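Local structure of putative sarcosine dimethylglycine methyltransferase (Galdieria sulphuraria, 2O57) at residues A[123-128]-A[132-137]. The protein is of unproven function but probably transfers methyl groups to sarcosine and dimethylglycine, presumably with S-adenosylmethionine as the donor. Numbering follows the deposited sequence.
Sequences EYNNQA and DNITVK
Ile134 lies over one face of the Asn125 carboxamide, while the CG2 methyl of Val136 meets the nitrogen end of that flat group near its plane. The contact closes the beta-alpha-beta unit of strand 107-112, helix 115-128 and strand 134-138, where the helix packs on the strand at one edge of the chain's seven-stranded sheet. The strand order, 3-2-1-4-5-7-6, is that of class I methyltransferases. The Asn125 and Ile134 side chains cross at about a right angle, and the isoleucine spreads its branches along the amide: CG2 stands above Asn125 ND2 at 3.4 Å, and CD1 reaches Asn125 OD1 at 3.5 Å. With Ile134 CG2 anti to the backbone N, the other branch runs on extended through CG1 (chi2 166°) and carries CD1 to that oxygen. From Val136, CG2 comes within 3.8 Å of Asn125 ND2. Polar partners fix the amide's rotation: Arg98 NH1 donates to OD1, while ND2 makes a weak bond to Asn121 OD1 one turn back. No direct hydrogen bond joins 123-128 to 132-137. Cutting Asn125 back to an alanine would probably leave a gap beneath Ile134 and deprive Arg98 and the bridging water of a partner each. That water lies close to the amide plane, accepting from Asn125 ND2 at 2.8 Å and donating to the backbone Ile134 O at 2.7 Å, with an angle of about 105° at its oxygen.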
loop_
_atom_site.group_PDB
_atom_site.type_symbol
_atom_site.label_atom_id
_atom_site.label_comp_id
_atom_site.label_asym_id
_atom_site.label_seq_id
_atom_site.Cartn_x
_atom_site.Cartn_y
_atom_site.Cartn_z
ATOM N N GLU A 123 -24.917 -14.595 -16.697
ATOM C CA GLU A 123 -25.883 -13.807 -17.489
ATOM C C GLU A 123 -25.225 -12.511 -17.963
ATOM O O GLU A 123 -25.280 -12.187 -19.171
ATOM C CB GLU A 123 -27.170 -13.498 -16.697
ATOM C CG GLU A 123 -28.100 -14.716 -16.511
ATOM C CD GLU A 123 -29.252 -14.547 -15.456
ATOM O OE1 GLU A 123 -29.318 -13.505 -14.758
ATOM O OE2 GLU A 123 -30.076 -15.499 -15.321
ATOM N N TYR A 124 -24.589 -11.793 -17.026
ATOM C CA TYR A 124 -23.831 -10.561 -17.352
ATOM C C TYR A 124 -22.734 -10.798 -18.371
ATOM O O TYR A 124 -22.556 -9.987 -19.271
ATOM C CB TYR A 124 -23.196 -9.901 -16.115
ATOM C CG TYR A 124 -24.176 -9.389 -15.102
ATOM C CD1 TYR A 124 -25.259 -8.604 -15.488
ATOM C CD2 TYR A 124 -24.037 -9.719 -13.756
ATOM C CE1 TYR A 124 -26.182 -8.140 -14.555
ATOM C CE2 TYR A 124 -24.930 -9.265 -12.821
ATOM C CZ TYR A 124 -26.001 -8.487 -13.211
ATOM O OH TYR A 124 -26.906 -8.072 -12.271
ATOM N N ASN A 125 -21.994 -11.891 -18.228
ATOM C CA ASN A 125 -20.932 -12.201 -19.183
ATOM C C ASN A 125 -21.463 -12.505 -20.572
ATOM O O ASN A 125 -20.862 -12.122 -21.575
ATOM C CB ASN A 125 -20.071 -13.364 -18.681
ATOM C CG ASN A 125 -19.421 -13.063 -17.304
ATOM O OD1 ASN A 125 -19.178 -11.909 -16.963
ATOM N ND2 ASN A 125 -19.159 -14.110 -16.524
ATOM N N ASN A 126 -22.578 -13.222 -20.620
ATOM C CA ASN A 126 -23.266 -13.486 -21.878
ATOM C C ASN A 126 -23.732 -12.180 -22.540
ATOM O O ASN A 126 -23.447 -11.971 -23.706
ATOM C CB ASN A 126 -24.429 -14.454 -21.662
ATOM C CG ASN A 126 -23.966 -15.901 -21.482
ATOM O OD1 ASN A 126 -22.934 -16.326 -22.027
ATOM N ND2 ASN A 126 -24.758 -16.681 -20.736
ATOM N N GLN A 127 -24.406 -11.298 -21.790
ATOM C CA GLN A 127 -24.852 -9.988 -22.333
ATOM C C GLN A 127 -23.644 -9.130 -22.780
ATOM O O GLN A 127 -23.714 -8.408 -23.786
ATOM C CB GLN A 127 -25.623 -9.185 -21.286
ATOM C CG GLN A 127 -27.073 -9.609 -21.031
ATOM C CD GLN A 127 -27.783 -8.693 -20.015
ATOM O OE1 GLN A 127 -27.455 -7.497 -19.891
ATOM N NE2 GLN A 127 -28.763 -9.259 -19.277
ATOM N N ALA A 128 -22.540 -9.217 -22.024
ATOM C CA ALA A 128 -21.334 -8.430 -22.317
ATOM C C ALA A 128 -20.600 -8.949 -23.553
ATOM O O ALA A 128 -19.767 -8.251 -24.118
ATOM C CB ALA A 128 -20.390 -8.431 -21.105
ATOM N N ASP A 132 -16.580 -16.164 -23.651
ATOM C CA ASP A 132 -15.391 -16.931 -24.039
ATOM C C ASP A 132 -14.188 -16.633 -23.142
ATOM O O ASP A 132 -13.234 -17.389 -23.158
ATOM C CB ASP A 132 -15.003 -16.656 -25.481
ATOM C CG ASP A 132 -16.080 -17.086 -26.470
ATOM O OD1 ASP A 132 -16.836 -18.046 -26.174
ATOM O OD2 ASP A 132 -16.156 -16.446 -27.537
ATOM N N ASN A 133 -14.223 -15.528 -22.391
ATOM C CA ASN A 133 -13.096 -15.169 -21.530
ATOM C C ASN A 133 -13.336 -15.404 -20.060
ATOM O O ASN A 133 -12.380 -15.477 -19.285
ATOM C CB ASN A 133 -12.644 -13.706 -21.740
ATOM C CG ASN A 133 -11.755 -13.522 -22.991
ATOM O OD1 ASN A 133 -10.555 -13.164 -22.888
ATOM N ND2 ASN A 133 -12.339 -13.756 -24.168
ATOM N N ILE A 134 -14.603 -15.519 -19.664
ATOM C CA ILE A 134 -14.930 -15.672 -18.237
ATOM C C ILE A 134 -15.757 -16.941 -17.997
ATOM O O ILE A 134 -16.816 -17.136 -18.612
ATOM C CB ILE A 134 -15.670 -14.425 -17.651
ATOM C CG1 ILE A 134 -14.914 -13.121 -17.974
ATOM C CG2 ILE A 134 -15.868 -14.580 -16.101
ATOM C CD1 ILE A 134 -15.766 -11.839 -17.714
ATOM N N THR A 135 -15.261 -17.802 -17.112
ATOM C CA THR A 135 -16.036 -18.957 -16.706
ATOM C C THR A 135 -16.437 -18.802 -15.261
ATOM O O THR A 135 -15.727 -18.183 -14.480
ATOM C CB THR A 135 -15.292 -20.291 -16.904
ATOM O OG1 THR A 135 -14.240 -20.369 -15.940
ATOM C CG2 THR A 135 -14.706 -20.377 -18.268
ATOM N N VAL A 136 -17.575 -19.350 -14.886
ATOM C CA VAL A 136 -18.025 -19.187 -13.525
ATOM C C VAL A 136 -18.200 -20.592 -12.964
ATOM O O VAL A 136 -18.971 -21.395 -13.514
ATOM C CB VAL A 136 -19.401 -18.419 -13.440
ATOM C CG1 VAL A 136 -19.811 -18.225 -11.986
ATOM C CG2 VAL A 136 -19.338 -17.053 -14.135
ATOM N N LYS A 137 -17.507 -20.869 -11.857
ATOM C CA LYS A 137 -17.556 -22.186 -11.200
ATOM C C LYS A 137 -18.030 -22.013 -9.759
ATOM O O LYS A 137 -17.719 -21.018 -9.121
ATOM C CB LYS A 137 -16.155 -22.824 -11.205
ATOM C CG LYS A 137 -15.370 -22.749 -12.559
ATOM C CD LYS A 137 -13.850 -22.969 -12.303
ATOM C CE LYS A 137 -13.014 -22.972 -13.615
ATOM N NZ LYS A 137 -13.167 -24.212 -14.463
HETATM O O HOH W 1 -19.322 -16.602 -17.852
#